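Local structure of putative monooxygenase (Fusobacterium nucleatum subsp. nucleatum, 3MCS) at residues 6-11 / 57-62; 12-17 / 51-56; 96-101 / 154-159. The protein is of unconfirmed function but probably acts as a monooxygenase, carrying two antibiotic biosynthesis monooxygenase modules in a single chain. All blocks are in the same frame, centred on the assembly; numbering follows the deposited sequence. Where two conformers were deposited one is given.

Interaction 1: residues 6-11 / 57-62; sequences PILNVY and YIVEIY
Ile7, Asn9 and Tyr11 form hydrogen-bonded antiparallel pairs with Tyr62, Glu60 and Ile58, on strands whose axes approach to 4.7 Å with their directions 168° apart. Each pair makes two backbone bonds. In the middle one, Asn9 N donates to Glu60 O at 3.0 Å and Glu60 N donates to Asn9 O at 2.9 Å. The non-hydrogen-bonded pairs Leu8-Ile61 and Val10-Val59 put their side chains on one face. Leu8 CD1 reaches diagonally to Val59 CG1 at 3.7 Å and lies 4.0 Å from Ile61 CB. Val10 and Val59 run alongside each other, with their CG2 methyls in contact.

Tyr11 and Glu60 meet on the other face. Tyr11 CG is anti to its carbonyl carbon (chi1 -57°), which carries the ring over to Glu60. The Glu60 chain runs across the Tyr11 side chain, with ring and carboxylate planes 57° apart. Tyr11 CE2 is 3.3 Å from Glu60 OE1. The extended Glu60 chain brings CG and CD close to Tyr11 CE2 and CD2. Glu60 OE2 is hydrogen-bonded to Tyr30 OH of helix 20-37, which gives the buried carboxylate a polar partner. Phe68 of helix 65-73 covers Tyr11. Strand 7-15 lies between strands 55-62 and 91-104, and strand 41-49 flanks 55-62. This antiparallel order, with helices on the Tyr11 face, is that of a ferredoxin-like half, consistent with the dimeric alpha-beta barrel family; here both halves belong to one chain.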
loop_
_atom_site.group_PDB
_atom_site.type_symbol
_atom_site.label_atom_id
_atom_site.label_comp_id
_atom_site.label_asym_id
_atom_site.label_seq_id
_atom_site.Cartn_x
_atom_site.Cartn_y
_atom_site.Cartn_z
ATOM N N PRO A 6 14.343 2.727 1.288
ATOM C CA PRO A 6 13.212 2.846 0.366
ATOM C C PRO A 6 12.137 3.838 0.839
ATOM O O PRO A 6 11.846 3.931 2.020
ATOM C CB PRO A 6 12.650 1.422 0.313
ATOM C CG PRO A 6 13.101 0.774 1.578
ATOM C CD PRO A 6 14.407 1.399 1.923
ATOM N N ILE A 7 11.571 4.580 -0.102
ATOM C CA ILE A 7 10.519 5.538 0.203
ATOM C C ILE A 7 9.179 4.939 -0.162
ATOM O O ILE A 7 8.953 4.631 -1.302
ATOM C CB ILE A 7 10.683 6.881 -0.556
ATOM C CG1 ILE A 7 12.113 7.452 -0.387
ATOM C CG2 ILE A 7 9.661 7.864 -0.059
ATOM C CD1 ILE A 7 12.555 7.676 1.059
ATOM N N LEU A 8 8.314 4.779 0.838
ATOM C CA LEU A 8 6.961 4.244 0.702
ATOM C C LEU A 8 5.960 5.271 1.232
ATOM O O LEU A 8 5.934 5.561 2.460
ATOM C CB LEU A 8 6.822 2.968 1.508
ATOM C CG LEU A 8 5.439 2.305 1.529
ATOM C CD1 LEU A 8 4.967 2.027 0.128
ATOM C CD2 LEU A 8 5.494 1.016 2.330
ATOM N N ASN A 9 5.168 5.822 0.304
ATOM C CA ASN A 9 4.153 6.821 0.598
ATOM C C ASN A 9 2.787 6.305 0.139
ATOM O O ASN A 9 2.667 5.742 -0.945
ATOM C CB ASN A 9 4.482 8.141 -0.111
ATOM C CG ASN A 9 5.751 8.800 0.412
ATOM O OD1 ASN A 9 6.185 8.559 1.557
ATOM N ND2 ASN A 9 6.347 9.667 -0.420
ATOM N N VAL A 10 1.771 6.482 0.976
ATOM C CA VAL A 10 0.417 6.063 0.670
ATOM C C VAL A 10 -0.440 7.303 0.673
ATOM O O VAL A 10 -0.608 7.925 1.708
ATOM C CB VAL A 10 -0.112 5.092 1.706
ATOM C CG1 VAL A 10 -1.555 4.786 1.432
ATOM C CG2 VAL A 10 0.714 3.817 1.714
ATOM N N TYR A 11 -0.943 7.682 -0.493
ATOM C CA TYR A 11 -1.772 8.873 -0.659
ATOM C C TYR A 11 -3.252 8.509 -0.757
ATOM O O TYR A 11 -3.602 7.572 -1.463
ATOM C CB TYR A 11 -1.382 9.587 -1.940
ATOM C CG TYR A 11 0.059 9.971 -1.983
ATOM C CD1 TYR A 11 0.495 11.147 -1.397
ATOM C CD2 TYR A 11 1.000 9.167 -2.630
ATOM C CE1 TYR A 11 1.835 11.508 -1.429
ATOM C CE2 TYR A 11 2.337 9.529 -2.671
ATOM C CZ TYR A 11 2.742 10.694 -2.064
ATOM O OH TYR A 11 4.058 11.058 -2.081
ATOM N N TYR A 57 -6.902 5.507 -3.213
ATOM C CA TYR A 57 -5.647 5.170 -2.513
ATOM C C TYR A 57 -4.628 4.913 -3.578
ATOM O O TYR A 57 -4.927 4.265 -4.565
ATOM C CB TYR A 57 -5.724 3.914 -1.666
ATOM C CG TYR A 57 -6.477 4.033 -0.381
ATOM C CD1 TYR A 57 -7.850 3.782 -0.333
ATOM C CD2 TYR A 57 -5.819 4.341 0.802
ATOM C CE1 TYR A 57 -8.555 3.875 0.860
ATOM C CE2 TYR A 57 -6.517 4.435 2.001
ATOM C CZ TYR A 57 -7.883 4.202 2.021
ATOM O OH TYR A 57 -8.577 4.288 3.196
ATOM N N ILE A 58 -3.431 5.436 -3.384
ATOM C CA ILE A 58 -2.339 5.197 -4.302
ATOM C C ILE A 58 -1.126 4.927 -3.428
ATOM O O ILE A 58 -0.737 5.766 -2.640
ATOM C CB ILE A 58 -2.073 6.394 -5.251
ATOM C CG1 ILE A 58 -3.342 6.830 -5.972
ATOM C CG2 ILE A 58 -1.047 6.033 -6.281
ATOM C CD1 ILE A 58 -3.125 7.987 -6.962
ATOM N N VAL A 59 -0.594 3.716 -3.528
ATOM C CA VAL A 59 0.608 3.311 -2.828
ATOM C C VAL A 59 1.746 3.525 -3.818
ATOM O O VAL A 59 1.697 3.005 -4.909
ATOM C CB VAL A 59 0.525 1.845 -2.404
ATOM C CG1 VAL A 59 1.802 1.398 -1.688
ATOM C CG2 VAL A 59 -0.692 1.647 -1.527
ATOM N N GLU A 60 2.741 4.319 -3.436
ATOM C CA GLU A 60 3.863 4.662 -4.293
ATOM C C GLU A 60 5.150 4.281 -3.567
ATOM O O GLU A 60 5.321 4.632 -2.408
ATOM C CB GLU A 60 3.864 6.162 -4.614
ATOM C CG GLU A 60 2.640 6.693 -5.398
ATOM C CD GLU A 60 2.749 8.213 -5.823
ATOM O OE1 GLU A 60 3.746 8.915 -5.585
ATOM O OE2 GLU A 60 1.815 8.733 -6.422
ATOM N N ILE A 61 6.051 3.563 -4.253
ATOM C CA ILE A 61 7.313 3.115 -3.648
ATOM C C ILE A 61 8.489 3.362 -4.559
ATOM O O ILE A 61 8.474 3.010 -5.743
ATOM C CB ILE A 61 7.244 1.634 -3.185
ATOM C CG1 ILE A 61 8.498 1.267 -2.370
ATOM C CG2 ILE A 61 6.997 0.709 -4.366
ATOM C CD1 ILE A 61 8.382 -0.092 -1.664
ATOM N N TYR A 62 9.511 3.991 -3.988
ATOM C CA TYR A 62 10.709 4.396 -4.726
ATOM C C TYR A 62 11.978 3.880 -4.069
ATOM O O TYR A 62 12.018 3.551 -2.889
ATOM C CB TYR A 62 10.762 5.917 -4.844
ATOM C CG TYR A 62 9.517 6.499 -5.445
ATOM C CD1 TYR A 62 8.421 6.781 -4.664
ATOM C CD2 TYR A 62 9.432 6.749 -6.797
ATOM C CE1 TYR A 62 7.268 7.312 -5.217
ATOM C CE2 TYR A 62 8.284 7.289 -7.361
ATOM C CZ TYR A 62 7.206 7.569 -6.561
ATOM O OH TYR A 62 6.049 8.100 -7.074
#

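Interaction 2: residues 12-17 / 51-56; sequences DFEVKK and RDKTTS
Phe13 turns one face of its ring to Ser56 CB, which sits 3.7 Å from the ring centroid and 15° off the normal. This is a CH-pi contact, displaced a little toward the rim. Ser56 OG lies above the same face, out toward the rim, 3.5 Å from Phe13 CE2. Phe13 CG stands between its backbone N and carbonyl carbon (chi1 65°), and this brings the ring over the serine. Leu92 and Ala88 also pack against the Phe13 side chain. Of the flat carboxylates, that of Glu14 meets aliphatic parts of Lys53, and Asp12 OD1 comes only to 4.2 Å from Thr55 CG2. Glu14 OE2 is 3.8 Å from Lys53 CD.

The backbones are joined by three bonds. Phe13 N donates to Ser56 O, Ser56 N donates back to Phe13 O, and Val15 N donates to Thr54 O at 2.9 Å. Glu14 and Thr55 form the non-hydrogen-bonded pair between them. Val15 CG2 touches Thr54 CG2 at 3.9 Å. Tyr23 of helix 20-37 packs on Val15 and Ser56. Thr54 OG1 is hydrogen-bonded to Glu20 OE2.

The contact closes the end of the ladder between strands 7-15 and 55-62. Glu14 OE1 and Lys53 NZ are 5.9 Å apart and form no salt bridge. Their opposite charges may still attract weakly, but backbone bonds and apolar touching carry the join.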
loop_
_atom_site.group_PDB
_atom_site.type_symbol
_atom_site.label_atom_id
_atom_site.label_comp_id
_atom_site.label_asym_id
_atom_site.label_seq_id
_atom_site.Cartn_x
_atom_site.Cartn_y
_atom_site.Cartn_z
ATOM N N ASP A 12 -4.123 9.238 -0.072
ATOM C CA ASP A 12 -5.559 8.991 -0.213
ATOM C C ASP A 12 -6.384 10.274 -0.306
ATOM O O ASP A 12 -5.988 11.317 0.205
ATOM C CB ASP A 12 -6.057 8.096 0.917
ATOM C CG ASP A 12 -6.292 8.827 2.213
ATOM O OD1 ASP A 12 -7.350 9.496 2.367
ATOM O OD2 ASP A 12 -5.447 8.667 3.103
ATOM N N PHE A 13 -7.515 10.219 -0.983
ATOM C CA PHE A 13 -8.388 11.392 -1.054
ATOM C C PHE A 13 -9.769 11.007 -1.518
ATOM O O PHE A 13 -9.947 9.981 -2.190
ATOM C CB PHE A 13 -7.833 12.488 -1.964
ATOM C CG PHE A 13 -7.728 12.110 -3.410
ATOM C CD1 PHE A 13 -8.782 12.311 -4.266
ATOM C CD2 PHE A 13 -6.549 11.608 -3.924
ATOM C CE1 PHE A 13 -8.676 11.979 -5.609
ATOM C CE2 PHE A 13 -6.441 11.283 -5.260
ATOM C CZ PHE A 13 -7.507 11.466 -6.096
ATOM N N GLU A 14 -10.737 11.847 -1.168
ATOM C CA GLU A 14 -12.128 11.617 -1.512
ATOM C C GLU A 14 -12.396 12.101 -2.937
ATOM O O GLU A 14 -12.006 13.217 -3.301
ATOM C CB GLU A 14 -13.019 12.341 -0.520
ATOM C CG GLU A 14 -14.476 12.127 -0.746
ATOM C CD GLU A 14 -15.312 12.754 0.309
ATOM O OE1 GLU A 14 -14.752 13.079 1.382
ATOM O OE2 GLU A 14 -16.523 12.911 0.064
ATOM N N VAL A 15 -13.068 11.275 -3.740
ATOM C CA VAL A 15 -13.354 11.623 -5.136
ATOM C C VAL A 15 -14.699 12.340 -5.248
ATOM O O VAL A 15 -15.678 11.936 -4.639
ATOM C CB VAL A 15 -13.334 10.359 -6.056
ATOM C CG1 VAL A 15 -13.505 10.729 -7.507
ATOM C CG2 VAL A 15 -12.036 9.586 -5.898
ATOM N N LYS A 16 -14.740 13.416 -6.025
ATOM C CA LYS A 16 -15.985 14.133 -6.241
ATOM C C LYS A 16 -17.089 13.210 -6.787
ATOM O O LYS A 16 -16.823 12.256 -7.542
ATOM C CB LYS A 16 -15.799 15.307 -7.211
ATOM C CG LYS A 16 -15.055 16.495 -6.642
ATOM C CD LYS A 16 -15.195 17.737 -7.527
ATOM C CE LYS A 16 -14.429 18.915 -6.937
ATOM N NZ LYS A 16 -14.580 20.163 -7.747
ATOM N N LYS A 17 -18.329 13.531 -6.420
ATOM C CA LYS A 17 -19.487 12.740 -6.821
ATOM C C LYS A 17 -19.501 12.319 -8.304
ATOM O O LYS A 17 -19.444 11.120 -8.624
ATOM C CB LYS A 17 -20.791 13.506 -6.505
ATOM N N ARG A 51 -16.995 2.320 -0.346
ATOM C CA ARG A 51 -17.923 2.349 0.769
ATOM C C ARG A 51 -18.174 3.790 1.219
ATOM O O ARG A 51 -17.246 4.575 1.292
ATOM C CB ARG A 51 -17.363 1.555 1.935
ATOM C CG ARG A 51 -17.233 0.067 1.675
ATOM C CD ARG A 51 -16.591 -0.626 2.863
ATOM N NE ARG A 51 -15.204 -0.187 3.066
ATOM C CZ ARG A 51 -14.467 -0.487 4.133
ATOM N NH1 ARG A 51 -14.970 -1.225 5.113
ATOM N NH2 ARG A 51 -13.224 -0.025 4.239
ATOM N N ASP A 52 -19.425 4.134 1.511
ATOM C CA ASP A 52 -19.804 5.492 1.961
ATOM C C ASP A 52 -19.545 6.600 0.928
ATOM O O ASP A 52 -20.475 7.162 0.341
ATOM C CB ASP A 52 -19.101 5.864 3.287
ATOM C CG ASP A 52 -19.395 4.886 4.397
ATOM O OD1 ASP A 52 -20.383 4.121 4.281
ATOM O OD2 ASP A 52 -18.638 4.886 5.392
ATOM N N LYS A 53 -18.271 6.919 0.745
ATOM C CA LYS A 53 -17.835 7.973 -0.150
ATOM C C LYS A 53 -16.610 7.431 -0.844
ATOM O O LYS A 53 -15.690 6.969 -0.174
ATOM C CB LYS A 53 -17.465 9.225 0.666
ATOM C CG LYS A 53 -18.617 9.754 1.617
ATOM C CD LYS A 53 -18.166 10.789 2.712
ATOM C CE LYS A 53 -17.166 10.218 3.796
ATOM N NZ LYS A 53 -17.690 9.123 4.703
ATOM N N THR A 54 -16.585 7.469 -2.171
ATOM C CA THR A 54 -15.468 6.935 -2.934
ATOM C C THR A 54 -14.133 7.569 -2.530
ATOM O O THR A 54 -13.974 8.779 -2.644
ATOM C CB THR A 54 -15.697 7.161 -4.437
ATOM O OG1 THR A 54 -16.890 6.481 -4.843
ATOM C CG2 THR A 54 -14.493 6.651 -5.261
ATOM N N THR A 55 -13.188 6.751 -2.072
ATOM C CA THR A 55 -11.859 7.222 -1.679
ATOM C C THR A 55 -10.759 6.638 -2.563
ATOM O O THR A 55 -10.712 5.436 -2.788
ATOM C CB THR A 55 -11.521 6.825 -0.217
ATOM O OG1 THR A 55 -12.438 7.441 0.690
ATOM C CG2 THR A 55 -10.099 7.243 0.145
ATOM N N SER A 56 -9.873 7.480 -3.060
ATOM C CA SER A 56 -8.730 7.014 -3.837
ATOM C C SER A 56 -7.550 6.633 -2.938
ATOM O O SER A 56 -7.239 7.333 -1.986
ATOM C CB SER A 56 -8.261 8.122 -4.770
ATOM O OG SER A 56 -6.987 7.837 -5.337
#

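Interaction 3: residues 96-101 / 154-159; sequences EIDVQI and TDRRNF
Glu96, Asp98 and Arg156 form a salt-bridge network over the place where strand 91-104 pairs with strand 147-155. Arg156 bridges the two acids. Its NH1 makes a weak bond to Glu96 OE1 at 3.4 Å, and this oxygen lies at the guanidinium edge, in its plane. The carboxylate and guanidinium planes of this pair are 36° apart. Arg156 NE reaches Asp98 OD1 at 3.3 Å, with the two side chains set crosswise. The aliphatic part of Arg156 packs beside the Asp98 carboxylate. The arginine chain is bent at chi3 (77°), which turns the guanidinium so that NE and NH1 serve different acids.

Beneath the network the backbones form a short antiparallel ladder. Asp98 N donates to Thr154 O at 2.8 Å, and Thr154 N returns a bond to Asp98 O. Arg156 N donates to Glu96 O at 2.9 Å, so the arginine is held by its main chain as well. Strand 91-104 also pairs with strand 7-15 and so joins the two halves of the sheet. Such a join is consistent with a dimeric alpha-beta barrel built from two modules of one chain.

Ile97 and Asp155 form the non-hydrogen-bonded pair. Ile97 CG2 packs on the Thr154 backbone, 3.4 Å from Thr154 N. Farther along, Gln100 and Ile101 both face Leu152 in a classic beta bulge. At the end of strand 147-155, Asp155 OD1 accepts from Arg157 N at 2.7 Å and closes an Asx turn.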
loop_
_atom_site.group_PDB
_atom_site.type_symbol
_atom_site.label_atom_id
_atom_site.label_comp_id
_atom_site.label_asym_id
_atom_site.label_seq_id
_atom_site.Cartn_x
_atom_site.Cartn_y
_atom_site.Cartn_z
ATOM N N GLU A 96 3.632 8.755 5.247
ATOM C CA GLU A 96 5.008 8.451 4.869
ATOM C C GLU A 96 5.451 7.318 5.771
ATOM O O GLU A 96 5.361 7.444 6.978
ATOM C CB GLU A 96 5.932 9.649 5.055
ATOM C CG GLU A 96 5.594 10.876 4.209
ATOM C CD GLU A 96 6.707 11.909 4.201
ATOM O OE1 GLU A 96 7.891 11.542 4.421
ATOM O OE2 GLU A 96 6.406 13.089 3.951
ATOM N N ILE A 97 5.977 6.231 5.209
ATOM C CA ILE A 97 6.245 5.018 6.014
ATOM C C ILE A 97 7.678 4.491 6.093
ATOM O O ILE A 97 8.339 4.331 5.090
ATOM C CB ILE A 97 5.371 3.878 5.448
ATOM C CG1 ILE A 97 3.915 4.356 5.337
ATOM C CG2 ILE A 97 5.478 2.639 6.309
ATOM C CD1 ILE A 97 3.018 3.415 4.634
ATOM N N ASP A 98 8.167 4.220 7.296
ATOM C CA ASP A 98 9.486 3.608 7.452
ATOM C C ASP A 98 9.257 2.147 7.134
ATOM O O ASP A 98 8.589 1.439 7.904
ATOM C CB ASP A 98 10.059 3.774 8.867
ATOM C CG ASP A 98 10.713 5.150 9.112
ATOM O OD1 ASP A 98 11.166 5.840 8.154
ATOM O OD2 ASP A 98 10.815 5.531 10.300
ATOM N N VAL A 99 9.786 1.689 6.001
ATOM C CA VAL A 99 9.558 0.311 5.564
ATOM C C VAL A 99 10.285 -0.698 6.447
ATOM O O VAL A 99 11.484 -0.543 6.686
ATOM C CB VAL A 99 10.022 0.110 4.123
ATOM C CG1 VAL A 99 9.728 -1.325 3.672
ATOM C CG2 VAL A 99 9.336 1.098 3.234
ATOM N N GLN A 100 9.562 -1.694 6.958
ATOM C CA GLN A 100 10.177 -2.753 7.786
ATOM C C GLN A 100 10.414 -3.958 6.913
ATOM O O GLN A 100 11.500 -4.552 6.949
ATOM C CB GLN A 100 9.299 -3.132 8.960
ATOM C CG GLN A 100 9.209 -2.039 10.001
ATOM C CD GLN A 100 10.476 -1.881 10.845
ATOM O OE1 GLN A 100 11.288 -2.808 10.977
ATOM N NE2 GLN A 100 10.632 -0.707 11.439
ATOM N N ILE A 101 9.375 -4.332 6.167
ATOM C CA ILE A 101 9.432 -5.392 5.188
ATOM C C ILE A 101 8.691 -4.966 3.921
ATOM O O ILE A 101 7.579 -4.439 3.982
ATOM C CB ILE A 101 8.784 -6.669 5.672
ATOM C CG1 ILE A 101 9.408 -7.126 6.983
ATOM C CG2 ILE A 101 8.955 -7.729 4.603
ATOM C CD1 ILE A 101 8.845 -8.424 7.473
ATOM N N THR A 154 5.950 1.411 9.424
ATOM C CA THR A 154 5.400 2.245 10.481
ATOM C C THR A 154 5.354 3.701 10.023
ATOM O O THR A 154 6.230 4.178 9.315
ATOM C CB THR A 154 6.214 2.082 11.773
ATOM O OG1 THR A 154 7.594 2.407 11.543
ATOM C CG2 THR A 154 6.131 0.632 12.262
ATOM N N ASP A 155 4.306 4.404 10.408
ATOM C CA ASP A 155 4.158 5.772 9.998
ATOM C C ASP A 155 5.296 6.606 10.623
ATOM O O ASP A 155 5.668 6.409 11.790
ATOM C CB ASP A 155 2.763 6.275 10.384
ATOM C CG ASP A 155 2.434 7.629 9.772
ATOM O OD1 ASP A 155 3.289 8.529 9.817
ATOM O OD2 ASP A 155 1.310 7.796 9.254
ATOM N N ARG A 156 5.853 7.542 9.863
ATOM C CA ARG A 156 6.960 8.350 10.398
ATOM C C ARG A 156 6.464 9.402 11.401
ATOM O O ARG A 156 7.255 9.946 12.180
ATOM C CB ARG A 156 7.797 8.957 9.267
ATOM C CG ARG A 156 8.474 7.901 8.378
ATOM C CD ARG A 156 9.291 8.569 7.287
ATOM N NE ARG A 156 10.554 9.075 7.805
ATOM C CZ ARG A 156 11.190 10.134 7.326
ATOM N NH1 ARG A 156 10.675 10.865 6.332
ATOM N NH2 ARG A 156 12.334 10.502 7.873
ATOM N N ARG A 157 5.162 9.677 11.366
ATOM C CA ARG A 157 4.507 10.586 12.307
ATOM C C ARG A 157 4.300 9.897 13.659
ATOM O O ARG A 157 4.182 10.555 14.684
ATOM C CB ARG A 157 3.156 11.041 11.729
ATOM C CG ARG A 157 2.272 11.898 12.650
ATOM C CD ARG A 157 0.876 12.187 12.037
ATOM N NE ARG A 157 0.244 11.007 11.434
ATOM C CZ ARG A 157 -0.139 10.926 10.164
ATOM N NH1 ARG A 157 -0.017 11.957 9.341
ATOM N NH2 ARG A 157 -0.692 9.816 9.721
ATOM N N ASN A 158 4.254 8.568 13.643
ATOM C CA ASN A 158 3.998 7.790 14.846
ATOM C C ASN A 158 4.340 6.326 14.637
ATOM O O ASN A 158 3.599 5.616 13.975
ATOM C CB ASN A 158 2.514 7.964 15.189
ATOM C CG ASN A 158 2.050 7.069 16.292
ATOM O OD1 ASN A 158 2.839 6.398 16.947
ATOM N ND2 ASN A 158 0.741 7.035 16.495
ATOM N N PHE A 159 5.438 5.859 15.232
ATOM C CA PHE A 159 5.861 4.472 14.991
ATOM C C PHE A 159 4.994 3.394 15.633
ATOM O O PHE A 159 5.261 2.213 15.428
ATOM C CB PHE A 159 7.366 4.227 15.270
ATOM C CG PHE A 159 7.814 4.470 16.677
ATOM C CD1 PHE A 159 7.484 3.595 17.694
ATOM C CD2 PHE A 159 8.684 5.516 16.956
ATOM C CE1 PHE A 159 7.957 3.802 18.975
ATOM C CE2 PHE A 159 9.163 5.727 18.226
ATOM C CZ PHE A 159 8.797 4.873 19.239
#

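Interactions 1 and 2 are successive parts of one strand pair, 7-15 with 55-62, and their centres are 18 Å apart. They touch where Tyr57 CD2 packs on Asp12 CB at 3.8 Å. The centre of interaction 3 is 11 Å from that of interaction 1. Interaction 3 is reached over the pairing of strands 7-15 and 91-104: Ile97 N and Leu8 O are 2.8 Å apart, a probable hydrogen bond, and Ile97 CD1 packs on Val10 CG2 at 3.7 Å. Interactions 2 and 3 do not touch; their nearest atoms are about 8 Å apart. Tyr151 of strand 147-155 packs on Leu8 and Ile61, a further tie between interaction 1 and the second module.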